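Local coordinates for halogenase (Chondromyces crocatus, PDB 3E1T), which uses bound FAD to halogenate its substrate, probably introducing the chlorine of the myxobacterial natural product chondrochloren, at residues P42-G47 / Y193-N198; F73-G78 / F104-E109; E180-R185 / G464-I469. All blocks are in the same frame, centred on the assembly; numbering follows the deposited sequence.

Contact 1. Residues P42-G47 / Y193-N198; sequences PRHQIG and YGYFEN. With FAD (flavin-adenine dinucleotide), chain C.
His44 and Tyr195 reach for each other from opposite directions, and the imidazole presents its NE2-H to the phenol oxygen. The bond from His44 NE2 to Tyr195 OH is 2.8 Å long and nearly straight (165°), with the oxygen in the imidazole plane. The two rings meet rim to rim and stand almost perpendicular. The His44 ring swings out toward strand 189-197 because chi1 (174°) sets CG opposite the backbone N. Tyr195 OH is also hydrogen-bonded to Glu48, so two residues hold this oxygen. The Tyr193 hydroxyl touches another part of the same imidazole edge, its OH lying 3.4 Å from His44 CE1. Ile46 meets Tyr193 differently, laying CD1 over one ring face, 3.8 Å from the centroid, as a CH-pi contact; its CG1 also packs against C6 of the flavin. Arg43 brackets the ribose hydroxyl in its guanidinium plane, NE and NH2 lying 3.1 and 3.0 Å from FAD O3B, while NH1 forms a salt bridge with Asp114. FAD O2' donates to the Ile46 carbonyl O (2.9 Å). Backed by aromatic side chains of a neighbouring strand, this cofactor-binding loop belongs to the FAD pocket of a flavin-dependent halogenase.

Contact 2. Residues F73-G78 / F104-E109; sequences FPIKRG and FAYQVE
A short antiparallel beta ladder joins Ile75 and Lys76 to Tyr106 and Ala105 within the large mixed sheet. Lys76 and Ala105 are its hydrogen-bonded pair: Lys76 N reaches Ala105 O at 2.7 Å, and Ala105 N returns a bond of 2.8 Å to Lys76 O. Ile75 and Tyr106 form the non-hydrogen-bonded pair, their side chains side by side and pointing the same way. Beyond them, Gln107 N donates to Pro74 O over 3.0 Å. Phe73 has CG anti to its carbonyl carbon (chi1 -64°), which lays one ring face on Val108, whose CG1 stands over the ring centre, 3.8 Å from the centroid. Phe73 CB meanwhile lies 3.7 Å from Tyr106 CB. A serine here in place of Phe73 would probably leave Val108 CG1 without its aromatic cover and open a gap where the ring had been. On the side of the sheet carrying Lys76 and Ala105, the extended Lys76 chain crosses Gln107 at about a right angle, with Lys76 CG 3.8 Å from Gln107 NE2. Lys76 NZ and Gln107 OE1 are both hydrogen-bonded to Ser49 OG, and Gln107 NE2 to the Gly208 carbonyl. The ladder is part of the large mixed sheet beside the flavin, consistent with the p-hydroxybenzoate hydroxylase-like fold of flavin-dependent halogenases.

Contact 3. Residues E180-R185 / G464-I469; sequences ERVYSR and GFTREI
Val182, Ser184 and Arg185 meet Gly464, Phe465 and Ile469 where strand 181-183, an outer strand of a small three-stranded antiparallel sheet, is covered by the start of helix 467-477 and the loop leading into it. Apolar packing centres on Val182. Val182 CG1, set opposite the backbone N by a chi1 of 172°, fits between two residues of the loop, 3.6 Å from Phe465 CD1 and 3.7 Å from Thr466 CG2. Val182 and Ile469 approach tip to tip, Val182 CB lying 3.7 Å from Ile469 CG1, so the first turn of the helix rests directly on the strand.

The Phe465 ring is sandwiched: Ser184 CA and CB lie over one face, and Ile469 CG2 lies over the opposite one, offset toward the rim. Tyr359 also meets this ring, and its hydroxyl is hydrogen-bonded to Ser184 OG.

Polar contacts gather at the Gly464 carbonyl. Arg185 N donates to Gly464 O over 2.7 Å in an almost straight bond (168°), and the CB and CG methylenes of Arg185 lie alongside the same oxygen. A beta carbon on Gly464 would crowd Ser184 OG and Arg185 N, and at this backbone conformation it would also press on the preceding carbonyl O. A water donates both to Tyr183 O (2.7 Å) and to Gly464 O (3.2 Å), and takes a weak bond from Thr466 N, tying the end of the strand to the residue just ahead of the helix. Between the carboxylates of Glu180 and Glu468 a second water is modelled, but its contacts are so short that this bridge is doubtful.

One edge of the Phe465 ring faces the strand backbone, where the Val182 carbonyl O lies in the ring plane, 3.1 Å from Phe465 CE1.

Contacts 1 and 2 lie on the same side of the molecule, with centres 15 Å apart and nearest atoms about 5 Å apart, and both reach the large mixed sheet. Contact 1 holds FAD directly, whereas in contact 2 the Gln107 side chain lies about 6 Å from the cofactor. Glu48 and Ser49, which continue the loop beyond segment 42-47, connect the two, since Glu48 is hydrogen-bonded to Tyr195 and Ser49 to Lys76 and Gln107. Contact 3 sits across the centre of the chain, its centre 30 Å from that of contact 1 and 33 Å from that of contact 2; its Tyr183 side chain is about 11 Å from FAD. Strand 181-183 nevertheless leads on to strand 189-197 of contact 1.

Contact 1. Residues P42-G47 / Y193-N198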
loop_
_atom_site.group_PDB
_atom_site.type_symbol
_atom_site.label_atom_id
_atom_site.label_comp_id
_atom_site.label_asym_id
_atom_site.label_seq_id
_atom_site.Cartn_x
_atom_site.Cartn_y
_atom_site.Cartn_z
ATOM N N PRO A 42 3.468 2.986 20.602
ATOM C CA PRO A 42 2.727 3.076 19.337
ATOM C C PRO A 42 2.843 4.458 18.689
ATOM O O PRO A 42 3.010 5.460 19.396
ATOM C CB PRO A 42 1.286 2.800 19.763
ATOM C CG PRO A 42 1.203 3.305 21.160
ATOM C CD PRO A 42 2.572 3.108 21.772
ATOM N N ARG A 43 2.763 4.500 17.354
ATOM C CA ARG A 43 2.851 5.765 16.605
ATOM C C ARG A 43 1.863 5.815 15.432
ATOM O O ARG A 43 1.570 4.785 14.818
ATOM C CB ARG A 43 4.290 5.999 16.110
ATOM C CG ARG A 43 4.862 4.905 15.186
ATOM C CD ARG A 43 4.731 5.249 13.679
ATOM N NE ARG A 43 5.135 4.125 12.826
ATOM C CZ ARG A 43 4.329 3.127 12.476
ATOM N NH1 ARG A 43 3.064 3.104 12.905
ATOM N NH2 ARG A 43 4.785 2.145 11.704
ATOM N N HIS A 44 1.358 7.007 15.130
ATOM C CA HIS A 44 0.408 7.188 14.033
ATOM C C HIS A 44 1.041 6.952 12.674
ATOM O O HIS A 44 2.145 7.417 12.401
ATOM C CB HIS A 44 -0.200 8.592 14.035
ATOM C CG HIS A 44 -1.080 8.862 12.850
ATOM N ND1 HIS A 44 -0.616 9.452 11.694
ATOM C CD2 HIS A 44 -2.393 8.600 12.635
ATOM C CE1 HIS A 44 -1.604 9.553 10.823
ATOM N NE2 HIS A 44 -2.693 9.043 11.371
ATOM N N GLN A 45 0.311 6.241 11.828
ATOM C CA GLN A 45 0.637 6.112 10.417
ATOM C C GLN A 45 -0.685 5.959 9.631
ATOM O O GLN A 45 -1.653 5.381 10.137
ATOM C CB GLN A 45 1.613 4.930 10.217
ATOM C CG GLN A 45 1.979 4.513 8.782
ATOM C CD GLN A 45 2.522 5.617 7.877
ATOM O OE1 GLN A 45 2.138 6.776 7.960
ATOM N NE2 GLN A 45 3.395 5.229 6.967
ATOM N N ILE A 46 -0.734 6.523 8.426
ATOM C CA ILE A 46 -1.886 6.353 7.526
ATOM C C ILE A 46 -1.831 4.952 6.903
ATOM O O ILE A 46 -0.767 4.371 6.812
ATOM C CB ILE A 46 -1.928 7.468 6.429
ATOM C CG1 ILE A 46 -3.279 7.482 5.688
ATOM C CG2 ILE A 46 -0.766 7.316 5.432
ATOM C CD1 ILE A 46 -4.492 7.787 6.595
ATOM N N GLY A 47 -2.974 4.411 6.485
ATOM C CA GLY A 47 -3.019 3.085 5.883
ATOM C C GLY A 47 -3.831 2.107 6.716
ATOM O O GLY A 47 -3.304 1.097 7.184
ATOM N N TYR A 193 -5.836 14.596 4.646
ATOM C CA TYR A 193 -6.688 13.789 5.511
ATOM C C TYR A 193 -6.704 14.181 6.992
ATOM O O TYR A 193 -5.698 14.638 7.535
ATOM C CB TYR A 193 -6.365 12.298 5.353
ATOM C CG TYR A 193 -5.041 11.875 5.936
ATOM C CD1 TYR A 193 -4.964 11.414 7.252
ATOM C CD2 TYR A 193 -3.862 11.917 5.173
ATOM C CE1 TYR A 193 -3.762 11.017 7.802
ATOM C CE2 TYR A 193 -2.638 11.522 5.719
ATOM C CZ TYR A 193 -2.606 11.068 7.042
ATOM O OH TYR A 193 -1.431 10.668 7.642
ATOM N N GLY A 194 -7.863 13.997 7.620
ATOM C CA GLY A 194 -8.022 14.190 9.057
ATOM C C GLY A 194 -8.917 13.141 9.693
ATOM O O GLY A 194 -9.245 12.117 9.074
ATOM N N TYR A 195 -9.317 13.395 10.933
ATOM C CA TYR A 195 -10.156 12.458 11.670
ATOM C C TYR A 195 -11.356 13.144 12.285
ATOM O O TYR A 195 -11.260 14.262 12.796
ATOM C CB TYR A 195 -9.347 11.729 12.736
ATOM C CG TYR A 195 -8.260 10.871 12.134
ATOM C CD1 TYR A 195 -8.487 9.533 11.861
ATOM C CD2 TYR A 195 -7.012 11.412 11.811
ATOM C CE1 TYR A 195 -7.495 8.742 11.298
ATOM C CE2 TYR A 195 -6.017 10.627 11.235
ATOM C CZ TYR A 195 -6.267 9.302 10.986
ATOM O OH TYR A 195 -5.293 8.519 10.434
ATOM N N PHE A 196 -12.492 12.464 12.217
ATOM C CA PHE A 196 -13.755 13.052 12.643
ATOM C C PHE A 196 -14.430 12.154 13.680
ATOM O O PHE A 196 -14.334 10.927 13.612
ATOM C CB PHE A 196 -14.655 13.296 11.424
ATOM C CG PHE A 196 -14.129 14.353 10.480
ATOM C CD1 PHE A 196 -14.638 15.647 10.519
ATOM C CD2 PHE A 196 -13.115 14.058 9.559
ATOM C CE1 PHE A 196 -14.154 16.636 9.655
ATOM C CE2 PHE A 196 -12.621 15.033 8.695
ATOM C CZ PHE A 196 -13.141 16.326 8.742
ATOM N N GLU A 197 -15.088 12.780 14.651
ATOM C CA GLU A 197 -15.832 12.056 15.681
ATOM C C GLU A 197 -17.329 12.203 15.456
ATOM O O GLU A 197 -17.797 13.295 15.145
ATOM C CB GLU A 197 -15.477 12.576 17.077
ATOM C CG GLU A 197 -14.184 12.008 17.642
ATOM C CD GLU A 197 -13.682 12.783 18.851
ATOM O OE1 GLU A 197 -13.839 14.025 18.881
ATOM O OE2 GLU A 197 -13.125 12.149 19.773
ATOM N N ASN A 198 -18.051 11.091 15.606
ATOM C CA ASN A 198 -19.528 11.051 15.612
ATOM C C ASN A 198 -20.182 11.178 14.237
ATOM O O ASN A 198 -21.326 11.641 14.113
ATOM C CB ASN A 198 -20.117 12.065 16.612
ATOM C CG ASN A 198 -19.611 11.848 18.026
ATOM O OD1 ASN A 198 -19.108 12.778 18.667
ATOM N ND2 ASN A 198 -19.730 10.617 18.517
HETATM P PA FAD C . 5.595 2.069 7.009
HETATM O O1A FAD C . 4.230 1.695 7.522
HETATM O O2A FAD C . 5.728 3.473 6.529
HETATM O O5B FAD C . 6.639 1.839 8.220
HETATM C C5B FAD C . 8.032 2.044 8.047
HETATM C C4B FAD C . 8.693 2.229 9.416
HETATM O O4B FAD C . 10.062 2.550 9.277
HETATM C C3B FAD C . 8.054 3.379 10.185
HETATM O O3B FAD C . 7.634 2.882 11.436
HETATM C C2B FAD C . 9.160 4.398 10.370
HETATM O O2B FAD C . 9.103 4.947 11.656
HETATM C C1B FAD C . 10.413 3.562 10.187
HETATM N N9A FAD C . 11.586 4.282 9.657
HETATM C C8A FAD C . 11.640 5.273 8.709
HETATM N N7A FAD C . 12.939 5.607 8.531
HETATM C C5A FAD C . 13.713 4.838 9.335
HETATM C C6A FAD C . 15.095 4.762 9.566
HETATM N N6A FAD C . 15.945 5.642 9.023
HETATM N N1A FAD C . 15.568 3.844 10.474
HETATM C C2A FAD C . 14.714 3.033 11.176
HETATM N N3A FAD C . 13.357 3.127 10.949
HETATM C C4A FAD C . 12.867 4.004 10.044
HETATM N N1 FAD C . -2.696 0.989 2.773
HETATM C C2 FAD C . -3.686 0.116 3.130
HETATM O O2 FAD C . -3.395 -1.072 3.244
HETATM N N3 FAD C . -4.971 0.587 3.332
HETATM C C4 FAD C . -5.265 1.940 3.191
HETATM O O4 FAD C . -6.404 2.366 3.392
HETATM C C4X FAD C . -4.260 2.822 2.815
HETATM N N5 FAD C . -4.510 4.172 2.665
HETATM C C5X FAD C . -3.489 5.028 2.300
HETATM C C6 FAD C . -3.733 6.396 2.135
HETATM C C7 FAD C . -2.688 7.256 1.761
HETATM C C7M FAD C . -3.013 8.671 1.375
HETATM C C8 FAD C . -1.400 6.750 1.547
HETATM C C8M FAD C . -0.300 7.599 0.950
HETATM C C9 FAD C . -1.164 5.391 1.725
HETATM C C9A FAD C . -2.198 4.525 2.095
HETATM N N10 FAD C . -1.932 3.180 2.269
HETATM C C10 FAD C . -2.959 2.327 2.618
HETATM C "C1'" FAD C . -0.514 2.647 2.161
HETATM C "C2'" FAD C . 0.151 2.347 3.510
HETATM O "O2'" FAD C . 0.305 3.570 4.200
HETATM C "C3'" FAD C . 1.534 1.707 3.312
HETATM O "O3'" FAD C . 1.541 0.866 2.179
HETATM C "C4'" FAD C . 2.016 0.839 4.474
HETATM O "O4'" FAD C . 2.122 1.629 5.638
HETATM C "C5'" FAD C . 3.385 0.253 4.132
HETATM O "O5'" FAD C . 3.978 -0.267 5.291
HETATM P P FAD C . 5.575 -0.340 5.450
HETATM O O1P FAD C . 5.911 -1.377 6.500
HETATM O O2P FAD C . 6.219 -0.701 4.148
HETATM O O3P FAD C . 6.035 1.139 5.796
#

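Contact 2. Residues F73-G78 / F104-E109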
loop_
_atom_site.group_PDB
_atom_site.type_symbol
_atom_site.label_atom_id
_atom_site.label_comp_id
_atom_site.label_asym_id
_atom_site.label_seq_id
_atom_site.Cartn_x
_atom_site.Cartn_y
_atom_site.Cartn_z
ATOM N N PHE A 73 -11.488 -4.018 16.249
ATOM C CA PHE A 73 -11.387 -3.352 14.955
ATOM C C PHE A 73 -12.696 -3.609 14.222
ATOM O O PHE A 73 -13.129 -4.760 14.146
ATOM C CB PHE A 73 -10.253 -3.956 14.103
ATOM C CG PHE A 73 -8.863 -3.786 14.673
ATOM C CD1 PHE A 73 -8.448 -2.579 15.227
ATOM C CD2 PHE A 73 -7.947 -4.831 14.587
ATOM C CE1 PHE A 73 -7.152 -2.429 15.723
ATOM C CE2 PHE A 73 -6.648 -4.696 15.079
ATOM C CZ PHE A 73 -6.246 -3.497 15.648
ATOM N N PRO A 74 -13.324 -2.555 13.664
ATOM C CA PRO A 74 -14.488 -2.758 12.801
ATOM C C PRO A 74 -14.240 -3.795 11.715
ATOM O O PRO A 74 -13.146 -3.849 11.149
ATOM C CB PRO A 74 -14.697 -1.380 12.172
ATOM C CG PRO A 74 -14.208 -0.440 13.200
ATOM C CD PRO A 74 -13.012 -1.123 13.822
ATOM N N ILE A 75 -15.258 -4.604 11.433
ATOM C CA ILE A 75 -15.156 -5.709 10.480
ATOM C C ILE A 75 -15.550 -5.233 9.092
ATOM O O ILE A 75 -16.675 -4.779 8.880
ATOM C CB ILE A 75 -16.050 -6.919 10.890
ATOM C CG1 ILE A 75 -15.560 -7.535 12.205
ATOM C CG2 ILE A 75 -16.118 -7.986 9.779
ATOM C CD1 ILE A 75 -16.103 -6.833 13.451
ATOM N N LYS A 76 -14.613 -5.350 8.154
ATOM C CA LYS A 76 -14.804 -4.863 6.790
ATOM C C LYS A 76 -15.178 -6.013 5.853
ATOM O O LYS A 76 -14.367 -6.903 5.584
ATOM C CB LYS A 76 -13.528 -4.152 6.325
ATOM C CG LYS A 76 -13.517 -3.693 4.881
ATOM C CD LYS A 76 -12.080 -3.395 4.458
ATOM C CE LYS A 76 -12.044 -2.831 3.061
ATOM N NZ LYS A 76 -10.653 -2.477 2.661
ATOM N N ARG A 77 -16.409 -5.981 5.350
ATOM C CA ARG A 77 -16.927 -7.042 4.482
ATOM C C ARG A 77 -16.721 -6.742 3.005
ATOM O O ARG A 77 -16.876 -7.617 2.148
ATOM C CB ARG A 77 -18.419 -7.264 4.753
ATOM C CG ARG A 77 -18.748 -7.705 6.170
ATOM C CD ARG A 77 -18.652 -9.214 6.341
ATOM N NE ARG A 77 -19.051 -9.610 7.693
ATOM C CZ ARG A 77 -18.890 -10.830 8.201
ATOM N NH1 ARG A 77 -18.335 -11.797 7.472
ATOM N NH2 ARG A 77 -19.281 -11.082 9.447
ATOM N N GLY A 78 -16.380 -5.498 2.713
ATOM C CA GLY A 78 -16.205 -5.036 1.340
ATOM C C GLY A 78 -16.229 -3.528 1.361
ATOM O O GLY A 78 -15.843 -2.903 2.357
ATOM N N PHE A 104 -13.630 -11.536 5.158
ATOM C CA PHE A 104 -13.610 -10.174 5.687
ATOM C C PHE A 104 -12.207 -9.665 6.045
ATOM O O PHE A 104 -11.237 -10.409 6.022
ATOM C CB PHE A 104 -14.503 -10.097 6.934
ATOM C CG PHE A 104 -13.945 -10.834 8.125
ATOM C CD1 PHE A 104 -13.191 -10.163 9.086
ATOM C CD2 PHE A 104 -14.173 -12.199 8.284
ATOM C CE1 PHE A 104 -12.667 -10.838 10.189
ATOM C CE2 PHE A 104 -13.661 -12.887 9.388
ATOM C CZ PHE A 104 -12.900 -12.205 10.342
ATOM N N ALA A 105 -12.129 -8.391 6.411
ATOM C CA ALA A 105 -10.907 -7.808 6.941
ATOM C C ALA A 105 -11.254 -6.830 8.062
ATOM O O ALA A 105 -12.367 -6.852 8.585
ATOM C CB ALA A 105 -10.121 -7.113 5.833
ATOM N N TYR A 106 -10.300 -5.985 8.437
ATOM C CA TYR A 106 -10.529 -5.008 9.487
ATOM C C TYR A 106 -10.193 -3.597 9.044
ATOM O O TYR A 106 -9.438 -3.404 8.084
ATOM C CB TYR A 106 -9.713 -5.363 10.728
ATOM C CG TYR A 106 -10.057 -6.690 11.389
ATOM C CD1 TYR A 106 -11.272 -6.872 12.068
ATOM C CD2 TYR A 106 -9.149 -7.750 11.371
ATOM C CE1 TYR A 106 -11.577 -8.092 12.699
ATOM C CE2 TYR A 106 -9.437 -8.967 11.995
ATOM C CZ TYR A 106 -10.653 -9.131 12.654
ATOM O OH TYR A 106 -10.932 -10.335 13.269
ATOM N N GLN A 107 -10.769 -2.622 9.745
ATOM C CA GLN A 107 -10.380 -1.227 9.647
ATOM C C GLN A 107 -9.580 -0.927 10.906
ATOM O O GLN A 107 -10.124 -0.968 12.016
ATOM C CB GLN A 107 -11.604 -0.303 9.603
ATOM C CG GLN A 107 -12.701 -0.694 8.627
ATOM C CD GLN A 107 -12.380 -0.343 7.183
ATOM O OE1 GLN A 107 -11.212 -0.255 6.796
ATOM N NE2 GLN A 107 -13.426 -0.155 6.370
ATOM N N VAL A 108 -8.290 -0.644 10.744
ATOM C CA VAL A 108 -7.401 -0.608 11.900
ATOM C C VAL A 108 -6.811 0.753 12.188
ATOM O O VAL A 108 -6.454 1.500 11.274
ATOM C CB VAL A 108 -6.258 -1.650 11.784
ATOM C CG1 VAL A 108 -6.817 -3.027 11.457
ATOM C CG2 VAL A 108 -5.201 -1.229 10.740
ATOM N N GLU A 109 -6.717 1.068 13.475
ATOM C CA GLU A 109 -5.877 2.153 13.930
ATOM C C GLU A 109 -4.455 1.639 13.776
ATOM O O GLU A 109 -4.068 0.647 14.392
ATOM C CB GLU A 109 -6.182 2.500 15.383
ATOM C CG GLU A 109 -7.374 3.427 15.538
ATOM C CD GLU A 109 -7.897 3.478 16.956
ATOM O OE1 GLU A 109 -8.732 2.610 17.308
ATOM O OE2 GLU A 109 -7.478 4.395 17.702
#

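Contact 3. Residues E180-R185 / G464-I469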
loop_
_atom_site.group_PDB
_atom_site.type_symbol
_atom_site.label_atom_id
_atom_site.label_comp_id
_atom_site.label_asym_id
_atom_site.label_seq_id
_atom_site.Cartn_x
_atom_site.Cartn_y
_atom_site.Cartn_z
ATOM N N GLU A 180 16.781 3.079 -8.392
ATOM C CA GLU A 180 16.256 4.435 -8.527
ATOM C C GLU A 180 14.728 4.407 -8.346
ATOM O O GLU A 180 14.046 3.566 -8.910
ATOM C CB GLU A 180 16.614 5.005 -9.909
ATOM C CG GLU A 180 16.102 6.429 -10.159
ATOM C CD GLU A 180 16.020 6.809 -11.638
ATOM O OE1 GLU A 180 16.548 6.066 -12.501
ATOM O OE2 GLU A 180 15.398 7.862 -11.939
ATOM N N ARG A 181 14.194 5.325 -7.558
ATOM C CA ARG A 181 12.741 5.418 -7.441
ATOM C C ARG A 181 12.224 6.214 -8.655
ATOM O O ARG A 181 12.742 7.285 -8.971
ATOM C CB ARG A 181 12.357 6.069 -6.113
ATOM C CG ARG A 181 10.901 6.399 -5.982
ATOM C CD ARG A 181 10.656 7.230 -4.753
ATOM N NE ARG A 181 10.767 6.421 -3.541
ATOM C CZ ARG A 181 10.381 6.825 -2.339
ATOM N NH1 ARG A 181 9.863 8.038 -2.173
ATOM N NH2 ARG A 181 10.510 6.017 -1.303
ATOM N N VAL A 182 11.243 5.647 -9.348
ATOM C CA VAL A 182 10.661 6.246 -10.552
ATOM C C VAL A 182 9.177 6.538 -10.278
ATOM O O VAL A 182 8.431 5.633 -9.964
ATOM C CB VAL A 182 10.816 5.278 -11.769
ATOM C CG1 VAL A 182 10.067 5.778 -12.993
ATOM C CG2 VAL A 182 12.319 5.083 -12.119
ATOM N N TYR A 183 8.782 7.808 -10.360
ATOM C CA TYR A 183 7.409 8.218 -10.099
ATOM C C TYR A 183 6.472 7.960 -11.280
ATOM O O TYR A 183 6.850 8.143 -12.433
ATOM C CB TYR A 183 7.361 9.696 -9.658
ATOM C CG TYR A 183 8.123 9.930 -8.383
ATOM C CD1 TYR A 183 7.500 9.782 -7.144
ATOM C CD2 TYR A 183 9.480 10.264 -8.406
ATOM C CE1 TYR A 183 8.201 9.980 -5.950
ATOM C CE2 TYR A 183 10.194 10.468 -7.209
ATOM C CZ TYR A 183 9.541 10.317 -5.993
ATOM O OH TYR A 183 10.214 10.513 -4.810
ATOM N N SER A 184 5.265 7.497 -10.971
ATOM C CA SER A 184 4.191 7.362 -11.950
ATOM C C SER A 184 3.639 8.719 -12.312
ATOM O O SER A 184 3.344 9.519 -11.427
ATOM C CB SER A 184 3.050 6.542 -11.368
ATOM O OG SER A 184 1.888 6.646 -12.192
ATOM N N ARG A 185 3.461 8.966 -13.607
ATOM C CA ARG A 185 2.814 10.208 -14.049
ATOM C C ARG A 185 1.273 10.151 -13.973
ATOM O O ARG A 185 0.600 11.185 -13.963
ATOM C CB ARG A 185 3.297 10.593 -15.451
ATOM C CG ARG A 185 4.786 10.864 -15.484
ATOM C CD ARG A 185 5.273 11.416 -16.825
ATOM N NE ARG A 185 6.600 10.882 -17.150
ATOM C CZ ARG A 185 7.753 11.285 -16.611
ATOM N NH1 ARG A 185 7.784 12.257 -15.702
ATOM N NH2 ARG A 185 8.891 10.707 -16.988
ATOM N N GLY A 464 1.967 5.800 -17.493
ATOM C CA GLY A 464 2.530 6.821 -16.609
ATOM C C GLY A 464 3.974 6.548 -16.218
ATOM O O GLY A 464 4.592 7.359 -15.522
ATOM N N PHE A 465 4.507 5.414 -16.681
ATOM C CA PHE A 465 5.898 5.030 -16.402
ATOM C C PHE A 465 6.842 5.087 -17.599
ATOM O O PHE A 465 6.459 4.797 -18.739
ATOM C CB PHE A 465 5.982 3.623 -15.800
ATOM C CG PHE A 465 5.886 3.600 -14.312
ATOM C CD1 PHE A 465 6.874 4.192 -13.530
ATOM C CD2 PHE A 465 4.812 2.988 -13.688
ATOM C CE1 PHE A 465 6.785 4.181 -12.141
ATOM C CE2 PHE A 465 4.724 2.955 -12.300
ATOM C CZ PHE A 465 5.701 3.566 -11.525
ATOM N N THR A 466 8.087 5.440 -17.286
ATOM C CA THR A 466 9.226 5.405 -18.194
ATOM C C THR A 466 9.417 3.980 -18.776
ATOM O O THR A 466 8.777 3.041 -18.315
ATOM C CB THR A 466 10.469 5.867 -17.421
ATOM O OG1 THR A 466 11.514 6.210 -18.335
ATOM C CG2 THR A 466 10.953 4.774 -16.476
ATOM N N ARG A 467 10.287 3.817 -19.775
ATOM C CA ARG A 467 10.457 2.501 -20.434
ATOM C C ARG A 467 11.061 1.419 -19.539
ATOM O O ARG A 467 10.729 0.225 -19.687
ATOM C CB ARG A 467 11.314 2.602 -21.702
ATOM C CG ARG A 467 12.813 2.803 -21.427
ATOM C CD ARG A 467 13.672 1.776 -22.172
ATOM N NE ARG A 467 15.040 1.725 -21.645
ATOM C CZ ARG A 467 15.524 0.752 -20.869
ATOM N NH1 ARG A 467 14.761 -0.281 -20.516
ATOM N NH2 ARG A 467 16.782 0.806 -20.448
ATOM N N GLU A 468 11.974 1.835 -18.656
ATOM C CA GLU A 468 12.701 0.912 -17.781
ATOM C C GLU A 468 11.759 0.180 -16.825
ATOM O O GLU A 468 11.804 -1.041 -16.742
ATOM C CB GLU A 468 13.824 1.626 -17.011
ATOM C CG GLU A 468 14.748 0.664 -16.235
ATOM C CD GLU A 468 16.017 1.332 -15.684
ATOM O OE1 GLU A 468 16.060 2.580 -15.591
ATOM O OE2 GLU A 468 16.977 0.595 -15.344
ATOM N N ILE A 469 10.900 0.919 -16.125
ATOM C CA ILE A 469 9.884 0.286 -15.280
ATOM C C ILE A 469 8.930 -0.585 -16.119
ATOM O O ILE A 469 8.626 -1.719 -15.748
ATOM C CB ILE A 469 9.108 1.321 -14.444
ATOM C CG1 ILE A 469 10.063 2.070 -13.497
ATOM C CG2 ILE A 469 7.939 0.656 -13.697
ATOM C CD1 ILE A 469 10.719 1.199 -12.401
HETATM O O HOH W 1 16.798 4.673 -14.489
HETATM O O HOH W 2 7.702 7.749 -14.959
#